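Local coordinates for glutathione peroxidase-like protein (Trypanosoma brucei, PDB 3DWV), which probably reduces hydroperoxides using tryparedoxin as electron donor, as a thiol peroxidase of the glutathione peroxidase family, at residues S24-D28 with L41-K45; V31-H36 with P114-K118; V54-C58 with V105-K110; F90-P95 with I119-G123. The protein carries 1 engineered substitution. One frame throughout, in Å; residues are numbered along the deposited sequence. Where two conformers were deposited one is given.

Contact 1. Residues S24-D28 with L41-K45; sequences SSIFD and LVQHK
F27 reaches out of the 3-10 turn 26-28 onto a second 3-10 turn, 42-44, both in the chain that leads to strand 49-54 of the thioredoxin-like fold. Beside it S25 forms an ST turn, its OG accepting from F27 N at 3.1 Å. Along the second segment L41 comes first. Its carbonyl O meets the edge of the F27 ring near its plane, 3.1 Å from CE1, while its CG packs against CD1 of the same ring. With CG anti to the backbone N (chi1 -170°), L41 also carries CD2 to within 3.5 Å of the backbone O of I26. The L41 side chain also touches L83 of strand 81-86. V42 adds its CA, 3.5 Å from F27 CD1, approaching the ring obliquely. H44 gives F27 little beyond its carbonyl carbon, and its NE2 is engaged by the hydroxyl of Y39. K45 closes the contact. Its CB lies over the face of the F27 ring opposite to the one taken by I26 CG1, which stands 3.8 Å above the plane, so the ring is sandwiched between aliphatic groups. The K45 chain then runs on extended, with CG 3.5 Å from F27 CE2.

Contact 2. Residues V31-H36 with P114-K118; sequences VLDADH and PIMAK
A117 N donates to L32 O at 3.0 Å (167° at the hydrogen), fastening a single beta bridge between D33 and M116 beside a type I turn, D33 to H36. The donor sits well off the carbonyl plane of L32, tilted by 31°. Around this bond the small A117 CB fits into the turn, 3.2 Å from D33 O and 3.1 Å from H36 NE2. On the V31 side, the bent M116 chain crosses V31 at about a right angle, bringing SD to 3.6 Å from V31 CG1 in apolar contact. The M116 side chain also touches Y39 and F85 of strand 81-86. Its backbone bonds to A84, so 114-118 runs between the 31-36 loop and that outermost strand of the sheet. Further out, D33 shapes the turn as an Asx turn, OD1 accepting from D35 N at 2.8 Å from above the carboxylate plane. K37 NZ forms salt bridges to OD2 of both D33 and D35. Two waters finish the join: one takes the A34 N-H and donates to I115 O, and the other lies in the H36 ring plane, 2.8 Å from NE2 and 2.7 Å from K118 O.

Contact 3. Residues V54-C58 with V105-K110; sequences VASKC and VCTKFK
K57 and T107 face each other as an antiparallel hydrogen-bonded pair, a single bridge between chains whose end-to-end directions differ by 138°. K57 N donates to T107 O at 2.7 Å, in the carbonyl plane, and T107 N returns a bond to K57 O at 2.9 Å, tilted from the plane of its acceptor. C106 CA approaches K57 O as well, in a CA-H...O contact. Next to the bridge, C58 and C106 stand 4.2 Å apart between their CA atoms. Both sulfurs lie beside their own backbone N, anti to the carbonyl carbon, and meet in a disulfide of 2.0 Å with chi3 106°. I101 of helix 100-103 touches both cysteines. K57 and T107 send their side chains the same way, side by side, with K57 CE 3.2 Å from T107 OG1. The like-charged ammonium groups of K57 and K110 come close and share a water that accepts from K110 NZ, weakly from K57 NZ, and donates to K108 O. Towards the sheet, V54 crosses F109 at about a right angle, its CB over one ring face and CG2 3.8 Å from CD2. C58 is the predicted active-site cysteine, so the disulfide is consistent with C106 acting as its resolving partner. In this oxidized form the C58 sulfur is tied up, and the bond must presumably be reduced before another peroxide can be handled.

Contact 4. Residues F90-P95 with I119-G123; sequences FGGQEP and INVNG
The N120 amide stands nearly upright on the E94 carboxylate, the planes 84° apart, and offers ND2 to OE2 from above the carboxylate plane. This bond is 3.0 Å from N120 ND2 to E94 OE2, almost straight and in the amide plane. The second N-H of N120 ND2 goes to F90 O at 2.9 Å. Q93 makes the same pair of bonds from another direction: its NE2 binds F90 O and the anti lone pair of E94 OE2, its amide turned 56° from that of N120. Q93 CG lies between backbone N and carbonyl carbon (chi1 76°), and the bend at chi2 turns the amide back so that NE2 reaches both acceptors. N122 slides past Q93 in the opposite direction, ND2 bonding Q93 O at 3.0 Å and also the backbone O of I146. V121 N takes the syn lone pair of E94 OE1 at 2.9 Å. N122 N comes to E94 OE2 on the syn side too, but tilted out of the carboxylate plane, at 3.1 Å. Beside these bonds P95 CD presses on V121 CG2 at 3.3 Å, a tight carbon contact. S87 OG adds a further bond to OE1. With three donors on OE2 and two on OE1, the buried E94 is probably ionised; it gathers three of the five bonds between 90-95 and 119-123, the other two ending on the backbone O of F90 and Q93.

Contact 4 is the buried one of the set and relies on a carboxylate–amide network; contact 3 lies at the surface and rests on a covalent bond, a backbone bridge and water. Contacts 1 and 2 are partly buried: the first is held by a phenyl ring among aliphatic groups, the second by a backbone bond, a turn and two waters. They touch where L41 CD2 meets V31 CG2, and both reach strand 81-86. Contact 2 joins contact 3 where I115 packs on F109, and runs straight on in sequence into the 119-123 half of contact 4. Contacts 1 and 3 lie on opposite sides of the chain's centre, about 27 Å apart between centres.

Contact 1. Residues S24-D28 with L41-K45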
loop_
_atom_site.group_PDB
_atom_site.type_symbol
_atom_site.label_atom_id
_atom_site.label_comp_id
_atom_site.label_asym_id
_atom_site.label_seq_id
_atom_site.Cartn_x
_atom_site.Cartn_y
_atom_site.Cartn_z
ATOM N N SER A 24 -7.100 1.345 16.400
ATOM C CA SER A 24 -6.923 2.783 16.418
ATOM C C SER A 24 -5.672 3.215 15.641
ATOM O O SER A 24 -5.395 4.407 15.530
ATOM C CB SER A 24 -6.804 3.288 17.862
ATOM O OG SER A 24 -5.597 2.815 18.454
ATOM N N SER A 25 -4.926 2.216 15.141
ATOM C CA SER A 25 -3.783 2.527 14.276
ATOM C C SER A 25 -3.365 1.287 13.483
ATOM O O SER A 25 -3.795 0.196 13.842
ATOM C CB SER A 25 -2.574 3.062 15.035
ATOM O OG SER A 25 -1.746 2.069 15.570
ATOM N N ILE A 26 -2.510 1.482 12.469
ATOM C CA ILE A 26 -2.060 0.266 11.740
ATOM C C ILE A 26 -1.257 -0.673 12.604
ATOM O O ILE A 26 -1.059 -1.856 12.313
ATOM C CB ILE A 26 -1.190 0.692 10.538
ATOM C CG1 ILE A 26 0.102 1.426 10.941
ATOM C CG2 ILE A 26 -2.012 1.491 9.536
ATOM C CD1 ILE A 26 1.072 1.581 9.790
ATOM N N PHE A 27 -0.704 -0.168 13.699
ATOM C CA PHE A 27 0.259 -0.949 14.509
ATOM C C PHE A 27 -0.470 -2.008 15.319
ATOM O O PHE A 27 0.172 -2.772 16.059
ATOM C CB PHE A 27 1.089 -0.020 15.421
ATOM C CG PHE A 27 1.861 1.005 14.588
ATOM C CD1 PHE A 27 2.813 0.594 13.677
ATOM C CD2 PHE A 27 1.608 2.357 14.732
ATOM C CE1 PHE A 27 3.516 1.515 12.916
ATOM C CE2 PHE A 27 2.308 3.291 13.992
ATOM C CZ PHE A 27 3.249 2.860 13.088
ATOM N N ASP A 28 -1.793 -2.032 15.216
ATOM C CA ASP A 28 -2.599 -3.064 15.854
ATOM C C ASP A 28 -2.639 -4.357 15.015
ATOM O O ASP A 28 -3.330 -5.283 15.452
ATOM C CB ASP A 28 -4.033 -2.572 16.127
ATOM C CG ASP A 28 -4.172 -1.560 17.243
ATOM O OD1 ASP A 28 -3.493 -1.693 18.281
ATOM O OD2 ASP A 28 -5.003 -0.630 17.110
ATOM N N LEU A 41 6.617 -3.611 12.406
ATOM C CA LEU A 41 5.893 -2.496 11.824
ATOM C C LEU A 41 5.977 -1.291 12.756
ATOM O O LEU A 41 6.060 -0.125 12.404
ATOM C CB LEU A 41 4.442 -2.886 11.601
ATOM C CG LEU A 41 3.527 -1.971 10.801
ATOM C CD1 LEU A 41 3.962 -1.983 9.342
ATOM C CD2 LEU A 41 2.081 -2.406 10.891
ATOM N N VAL A 42 5.951 -1.557 14.075
ATOM C CA VAL A 42 5.955 -0.401 14.976
ATOM C C VAL A 42 7.261 0.373 14.893
ATOM O O VAL A 42 7.352 1.535 15.389
ATOM C CB VAL A 42 5.669 -0.884 16.407
ATOM C CG1 VAL A 42 6.957 -1.403 17.011
ATOM C CG2 VAL A 42 5.064 0.225 17.273
ATOM N N GLN A 43 8.307 -0.176 14.265
ATOM C CA GLN A 43 9.553 0.597 14.106
ATOM C C GLN A 43 9.275 1.919 13.395
ATOM O O GLN A 43 9.939 2.923 13.660
ATOM C CB GLN A 43 10.623 -0.183 13.357
ATOM C CG GLN A 43 10.484 -0.244 11.835
ATOM C CD GLN A 43 11.557 -1.122 11.222
ATOM O OE1 GLN A 43 12.719 -0.725 11.043
ATOM N NE2 GLN A 43 11.203 -2.369 10.879
ATOM N N HIS A 44 8.259 1.914 12.527
ATOM C CA HIS A 44 7.886 3.081 11.752
ATOM C C HIS A 44 7.012 4.061 12.497
ATOM O O HIS A 44 6.733 5.126 11.931
ATOM C CB HIS A 44 7.195 2.632 10.437
ATOM C CG HIS A 44 8.076 1.692 9.661
ATOM N ND1 HIS A 44 9.334 2.033 9.191
ATOM C CD2 HIS A 44 7.873 0.400 9.301
ATOM C CE1 HIS A 44 9.856 0.984 8.558
ATOM N NE2 HIS A 44 8.989 -0.020 8.612
ATOM N N LYS A 45 6.575 3.768 13.726
ATOM C CA LYS A 45 5.712 4.721 14.429
ATOM C C LYS A 45 6.427 6.021 14.764
ATOM O O LYS A 45 7.633 6.019 15.125
ATOM C CB LYS A 45 5.211 3.956 15.664
ATOM C CG LYS A 45 4.275 4.772 16.546
ATOM C CD LYS A 45 3.919 3.959 17.791
ATOM C CE LYS A 45 2.714 4.491 18.519
ATOM N NZ LYS A 45 2.034 3.449 19.333
#

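Contact 2. Residues V31-H36 with P114-K118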
loop_
_atom_site.group_PDB
_atom_site.type_symbol
_atom_site.label_atom_id
_atom_site.label_comp_id
_atom_site.label_asym_id
_atom_site.label_seq_id
_atom_site.Cartn_x
_atom_site.Cartn_y
_atom_site.Cartn_z
ATOM N N VAL A 31 1.880 -8.193 10.548
ATOM C CA VAL A 31 2.517 -8.144 9.219
ATOM C C VAL A 31 3.692 -9.090 9.215
ATOM O O VAL A 31 4.603 -9.115 10.063
ATOM C CB VAL A 31 2.922 -6.689 8.879
ATOM C CG1 VAL A 31 3.679 -6.574 7.583
ATOM C CG2 VAL A 31 1.692 -5.745 8.853
ATOM N N LEU A 32 3.694 -9.929 8.173
ATOM C CA LEU A 32 4.862 -10.730 7.823
ATOM C C LEU A 32 5.582 -10.152 6.596
ATOM O O LEU A 32 4.942 -9.696 5.614
ATOM C CB LEU A 32 4.495 -12.188 7.538
ATOM C CG LEU A 32 3.660 -12.950 8.566
ATOM C CD1 LEU A 32 3.585 -14.419 8.106
ATOM C CD2 LEU A 32 4.203 -12.842 9.988
ATOM N N ASP A 33 6.930 -10.166 6.683
ATOM C CA ASP A 33 7.760 -9.725 5.555
ATOM C C ASP A 33 7.782 -10.766 4.435
ATOM O O ASP A 33 7.159 -11.813 4.518
ATOM C CB ASP A 33 9.183 -9.448 5.999
ATOM C CG ASP A 33 10.000 -10.618 6.504
ATOM O OD1 ASP A 33 9.733 -11.769 6.134
ATOM O OD2 ASP A 33 10.979 -10.404 7.283
ATOM N N ALA A 34 8.573 -10.488 3.387
ATOM C CA ALA A 34 8.557 -11.358 2.211
ATOM C C ALA A 34 9.104 -12.757 2.470
ATOM O O ALA A 34 8.856 -13.659 1.663
ATOM C CB ALA A 34 9.322 -10.667 1.085
ATOM N N ASP A 35 9.828 -12.971 3.567
ATOM C CA ASP A 35 10.292 -14.300 3.946
ATOM C C ASP A 35 9.365 -14.885 5.006
ATOM O O ASP A 35 9.682 -15.914 5.608
ATOM C CB ASP A 35 11.711 -14.336 4.518
ATOM C CG ASP A 35 12.615 -13.284 3.913
ATOM O OD1 ASP A 35 13.002 -13.488 2.737
ATOM O OD2 ASP A 35 12.898 -12.304 4.644
ATOM N N HIS A 36 8.237 -14.230 5.191
ATOM C CA HIS A 36 7.238 -14.741 6.113
ATOM C C HIS A 36 7.742 -14.710 7.529
ATOM O O HIS A 36 7.361 -15.516 8.383
ATOM C CB HIS A 36 6.878 -16.153 5.621
ATOM C CG HIS A 36 5.994 -15.913 4.413
ATOM N ND1 HIS A 36 6.393 -16.205 3.137
ATOM C CD2 HIS A 36 4.749 -15.378 4.318
ATOM C CE1 HIS A 36 5.442 -15.891 2.289
ATOM N NE2 HIS A 36 4.437 -15.388 2.983
ATOM N N PRO A 114 10.752 -1.694 1.314
ATOM C CA PRO A 114 10.301 -3.019 1.756
ATOM C C PRO A 114 9.035 -3.542 1.095
ATOM O O PRO A 114 8.030 -2.848 0.926
ATOM C CB PRO A 114 10.012 -2.827 3.255
ATOM C CG PRO A 114 10.995 -1.735 3.622
ATOM C CD PRO A 114 10.829 -0.754 2.458
ATOM N N ILE A 115 9.133 -4.849 0.783
ATOM C CA ILE A 115 7.985 -5.557 0.215
ATOM C C ILE A 115 7.626 -6.689 1.174
ATOM O O ILE A 115 8.477 -7.442 1.659
ATOM C CB ILE A 115 8.240 -6.130 -1.182
ATOM C CG1 ILE A 115 8.777 -5.083 -2.159
ATOM C CG2 ILE A 115 7.010 -6.809 -1.754
ATOM C CD1 ILE A 115 9.517 -5.649 -3.340
ATOM N N MET A 116 6.343 -6.762 1.442
ATOM C CA MET A 116 5.860 -7.698 2.456
ATOM C C MET A 116 5.444 -9.014 1.808
ATOM O O MET A 116 5.472 -9.181 0.576
ATOM C CB MET A 116 4.748 -7.041 3.285
ATOM C CG MET A 116 5.176 -5.712 3.932
ATOM S SD MET A 116 6.379 -5.907 5.274
ATOM C CE MET A 116 7.870 -5.234 4.542
ATOM N N ALA A 117 5.074 -9.991 2.660
ATOM C CA ALA A 117 4.511 -11.218 2.079
ATOM C C ALA A 117 3.161 -10.965 1.407
ATOM O O ALA A 117 2.457 -10.028 1.860
ATOM C CB ALA A 117 4.283 -12.264 3.170
ATOM N N LYS A 118 2.792 -11.755 0.406
ATOM C CA LYS A 118 1.539 -11.638 -0.348
ATOM C C LYS A 118 0.331 -11.836 0.534
ATOM O O LYS A 118 0.352 -12.680 1.437
ATOM C CB LYS A 118 1.481 -12.678 -1.487
ATOM C CG LYS A 118 2.495 -12.311 -2.579
ATOM C CD LYS A 118 2.461 -13.206 -3.810
ATOM C CE LYS A 118 2.893 -12.404 -5.047
ATOM N NZ LYS A 118 3.420 -13.275 -6.137
HETATM O O HOH W 1 10.460 -7.883 3.274
HETATM O O HOH W 2 1.844 -14.846 2.229
#

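Contact 3. Residues V54-C58 with V105-K110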
loop_
_atom_site.group_PDB
_atom_site.type_symbol
_atom_site.label_atom_id
_atom_site.label_comp_id
_atom_site.label_asym_id
_atom_site.label_seq_id
_atom_site.Cartn_x
_atom_site.Cartn_y
_atom_site.Cartn_z
ATOM N N VAL A 54 0.680 -3.874 -4.370
ATOM C CA VAL A 54 1.416 -3.979 -5.653
ATOM C C VAL A 54 1.057 -5.329 -6.241
ATOM O O VAL A 54 0.267 -6.126 -5.683
ATOM C CB VAL A 54 2.927 -3.773 -5.442
ATOM C CG1 VAL A 54 3.223 -2.423 -4.740
ATOM C CG2 VAL A 54 3.519 -4.888 -4.589
ATOM N N ALA A 55 1.645 -5.618 -7.366
ATOM C CA ALA A 55 1.413 -6.890 -8.055
ATOM C C ALA A 55 2.617 -7.132 -8.981
ATOM O O ALA A 55 3.488 -6.252 -9.043
ATOM C CB ALA A 55 0.086 -6.888 -8.801
ATOM N N SER A 56 2.707 -8.247 -9.671
ATOM C CA SER A 56 3.828 -8.504 -10.576
ATOM C C SER A 56 4.006 -7.405 -11.621
ATOM O O SER A 56 3.029 -6.712 -11.981
ATOM C CB SER A 56 3.566 -9.810 -11.328
ATOM O OG SER A 56 3.682 -10.902 -10.424
ATOM N N LYS A 57 5.228 -7.275 -12.114
ATOM C CA LYS A 57 5.579 -6.216 -13.060
ATOM C C LYS A 57 5.134 -6.625 -14.463
ATOM O O LYS A 57 5.778 -7.506 -15.043
ATOM C CB LYS A 57 7.083 -5.924 -13.035
ATOM C CG LYS A 57 7.496 -4.902 -14.083
ATOM C CD LYS A 57 9.006 -4.639 -14.051
ATOM C CE LYS A 57 9.805 -5.889 -14.382
ATOM N NZ LYS A 57 11.280 -5.535 -14.406
ATOM N N CYS A 58 4.095 -5.965 -14.994
ATOM C CA CYS A 58 3.694 -6.272 -16.355
ATOM C C CYS A 58 4.170 -5.217 -17.353
ATOM O O CYS A 58 4.198 -5.494 -18.542
ATOM C CB CYS A 58 2.168 -6.408 -16.475
ATOM S SG CYS A 58 1.482 -7.655 -15.344
ATOM N N VAL A 105 3.198 -11.888 -19.998
ATOM C CA VAL A 105 4.313 -12.177 -19.098
ATOM C C VAL A 105 4.469 -10.999 -18.154
ATOM O O VAL A 105 4.539 -9.826 -18.560
ATOM C CB VAL A 105 5.573 -12.490 -19.916
ATOM C CG1 VAL A 105 6.843 -12.567 -19.076
ATOM C CG2 VAL A 105 5.371 -13.811 -20.649
ATOM N N CYS A 106 4.491 -11.336 -16.869
ATOM C CA CYS A 106 4.718 -10.316 -15.855
ATOM C C CYS A 106 5.736 -10.894 -14.890
ATOM O O CYS A 106 5.548 -12.069 -14.554
ATOM C CB CYS A 106 3.434 -9.965 -15.112
ATOM S SG CYS A 106 2.104 -9.406 -16.201
ATOM N N THR A 107 6.724 -10.140 -14.459
ATOM C CA THR A 107 7.760 -10.764 -13.634
ATOM C C THR A 107 7.705 -10.269 -12.198
ATOM O O THR A 107 6.934 -9.378 -11.788
ATOM C CB THR A 107 9.105 -10.446 -14.311
ATOM O OG1 THR A 107 9.254 -9.009 -14.306
ATOM C CG2 THR A 107 9.178 -10.867 -15.759
ATOM N N LYS A 108 8.527 -10.884 -11.347
ATOM C CA LYS A 108 8.544 -10.564 -9.922
ATOM C C LYS A 108 8.735 -9.076 -9.677
ATOM O O LYS A 108 9.672 -8.482 -10.176
ATOM C CB LYS A 108 9.687 -11.331 -9.216
ATOM C CG LYS A 108 9.666 -11.064 -7.724
ATOM C CD LYS A 108 10.926 -11.530 -6.991
ATOM C CE LYS A 108 10.638 -11.714 -5.506
ATOM N NZ LYS A 108 11.362 -12.864 -4.866
ATOM N N PHE A 109 7.871 -8.450 -8.906
ATOM C CA PHE A 109 8.034 -7.103 -8.431
ATOM C C PHE A 109 9.316 -6.926 -7.596
ATOM O O PHE A 109 9.551 -7.788 -6.731
ATOM C CB PHE A 109 6.828 -6.722 -7.558
ATOM C CG PHE A 109 6.930 -5.244 -7.189
ATOM C CD1 PHE A 109 6.881 -4.273 -8.201
ATOM C CD2 PHE A 109 7.114 -4.841 -5.882
ATOM C CE1 PHE A 109 6.986 -2.932 -7.891
ATOM C CE2 PHE A 109 7.161 -3.479 -5.586
ATOM C CZ PHE A 109 7.111 -2.526 -6.574
ATOM N N LYS A 110 10.021 -5.846 -7.930
ATOM C CA LYS A 110 11.243 -5.424 -7.247
ATOM C C LYS A 110 11.247 -3.931 -6.958
ATOM O O LYS A 110 10.829 -3.114 -7.784
ATOM C CB LYS A 110 12.506 -5.703 -8.092
ATOM C CG LYS A 110 12.809 -7.172 -8.354
ATOM C CD LYS A 110 14.056 -7.424 -9.163
ATOM C CE LYS A 110 14.339 -6.651 -10.413
ATOM N NZ LYS A 110 13.484 -6.856 -11.613
HETATM O O HOH W 3 12.195 -8.525 -14.242
HETATM O O HOH W 4 10.800 -6.031 -11.233
HETATM O O HOH W 5 4.107 -7.637 -20.387
#

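Contact 4. Residues F90-P95 with I119-G123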
loop_
_atom_site.group_PDB
_atom_site.type_symbol
_atom_site.label_atom_id
_atom_site.label_comp_id
_atom_site.label_asym_id
_atom_site.label_seq_id
_atom_site.Cartn_x
_atom_site.Cartn_y
_atom_site.Cartn_z
ATOM N N PHE A 90 -5.436 -14.210 -5.511
ATOM C CA PHE A 90 -6.357 -15.330 -5.315
ATOM C C PHE A 90 -7.819 -14.911 -5.259
ATOM O O PHE A 90 -8.142 -14.054 -4.416
ATOM C CB PHE A 90 -6.042 -16.006 -3.963
ATOM C CG PHE A 90 -6.917 -17.236 -3.767
ATOM C CD1 PHE A 90 -6.828 -18.304 -4.644
ATOM C CD2 PHE A 90 -7.835 -17.309 -2.735
ATOM C CE1 PHE A 90 -7.629 -19.424 -4.497
ATOM C CE2 PHE A 90 -8.626 -18.439 -2.557
ATOM C CZ PHE A 90 -8.528 -19.521 -3.429
ATOM N N GLY A 91 -8.682 -15.475 -6.088
ATOM C CA GLY A 91 -10.108 -15.339 -5.844
ATOM C C GLY A 91 -10.947 -14.514 -6.785
ATOM O O GLY A 91 -12.206 -14.494 -6.716
ATOM N N GLY A 92 -10.314 -13.807 -7.721
ATOM C CA GLY A 92 -11.015 -13.119 -8.785
ATOM C C GLY A 92 -11.302 -11.660 -8.486
ATOM O O GLY A 92 -11.616 -10.880 -9.407
ATOM N N GLN A 93 -11.171 -11.245 -7.248
ATOM C CA GLN A 93 -11.592 -9.913 -6.853
ATOM C C GLN A 93 -10.442 -9.015 -6.448
ATOM O O GLN A 93 -10.707 -7.927 -5.890
ATOM C CB GLN A 93 -12.572 -10.041 -5.672
ATOM C CG GLN A 93 -11.875 -10.357 -4.361
ATOM C CD GLN A 93 -11.195 -11.719 -4.303
ATOM O OE1 GLN A 93 -11.796 -12.718 -4.651
ATOM N NE2 GLN A 93 -9.920 -11.802 -3.924
ATOM N N GLU A 94 -9.198 -9.428 -6.731
ATOM C CA GLU A 94 -8.052 -8.578 -6.350
ATOM C C GLU A 94 -7.904 -7.381 -7.283
ATOM O O GLU A 94 -8.529 -7.316 -8.357
ATOM C CB GLU A 94 -6.785 -9.447 -6.321
ATOM C CG GLU A 94 -6.860 -10.447 -5.154
ATOM C CD GLU A 94 -6.827 -9.742 -3.804
ATOM O OE1 GLU A 94 -5.766 -9.144 -3.458
ATOM O OE2 GLU A 94 -7.868 -9.831 -3.108
ATOM N N PRO A 95 -7.158 -6.384 -6.843
ATOM C CA PRO A 95 -7.053 -5.160 -7.619
ATOM C C PRO A 95 -6.533 -5.453 -9.018
ATOM O O PRO A 95 -5.820 -6.413 -9.233
ATOM C CB PRO A 95 -6.040 -4.298 -6.851
ATOM C CG PRO A 95 -6.111 -4.820 -5.431
ATOM C CD PRO A 95 -6.383 -6.285 -5.565
ATOM N N ILE A 119 -0.711 -11.052 0.280
ATOM C CA ILE A 119 -1.944 -10.988 1.032
ATOM C C ILE A 119 -3.160 -10.804 0.133
ATOM O O ILE A 119 -2.984 -10.380 -1.015
ATOM C CB ILE A 119 -1.900 -9.777 1.985
ATOM C CG1 ILE A 119 -1.895 -8.435 1.236
ATOM C CG2 ILE A 119 -0.707 -9.821 2.920
ATOM C CD1 ILE A 119 -2.275 -7.290 2.165
ATOM N N ASN A 120 -4.362 -11.091 0.622
ATOM C CA ASN A 120 -5.581 -10.687 -0.120
ATOM C C ASN A 120 -5.884 -9.250 0.298
ATOM O O ASN A 120 -5.815 -8.965 1.523
ATOM C CB ASN A 120 -6.833 -11.554 0.131
ATOM C CG ASN A 120 -6.933 -12.778 -0.766
ATOM O OD1 ASN A 120 -6.663 -13.916 -0.340
ATOM N ND2 ASN A 120 -7.316 -12.532 -2.028
ATOM N N VAL A 121 -6.180 -8.371 -0.689
ATOM C CA VAL A 121 -6.482 -7.030 -0.161
ATOM C C VAL A 121 -7.994 -6.801 -0.303
ATOM O O VAL A 121 -8.467 -5.878 0.364
ATOM C CB VAL A 121 -5.734 -5.902 -0.822
ATOM C CG1 VAL A 121 -4.225 -5.977 -0.574
ATOM C CG2 VAL A 121 -5.950 -5.902 -2.319
ATOM N N ASN A 122 -8.655 -7.624 -1.126
ATOM C CA ASN A 122 -10.123 -7.595 -1.189
ATOM C C ASN A 122 -10.741 -8.966 -0.851
ATOM O O ASN A 122 -10.027 -9.965 -0.688
ATOM C CB ASN A 122 -10.594 -7.131 -2.562
ATOM C CG ASN A 122 -10.150 -5.739 -2.935
ATOM O OD1 ASN A 122 -10.121 -4.847 -2.088
ATOM N ND2 ASN A 122 -9.880 -5.545 -4.235
ATOM N N GLY A 123 -12.073 -9.035 -0.739
ATOM C CA GLY A 123 -12.776 -10.270 -0.538
ATOM C C GLY A 123 -12.860 -10.742 0.900
ATOM O O GLY A 123 -12.391 -10.065 1.845
#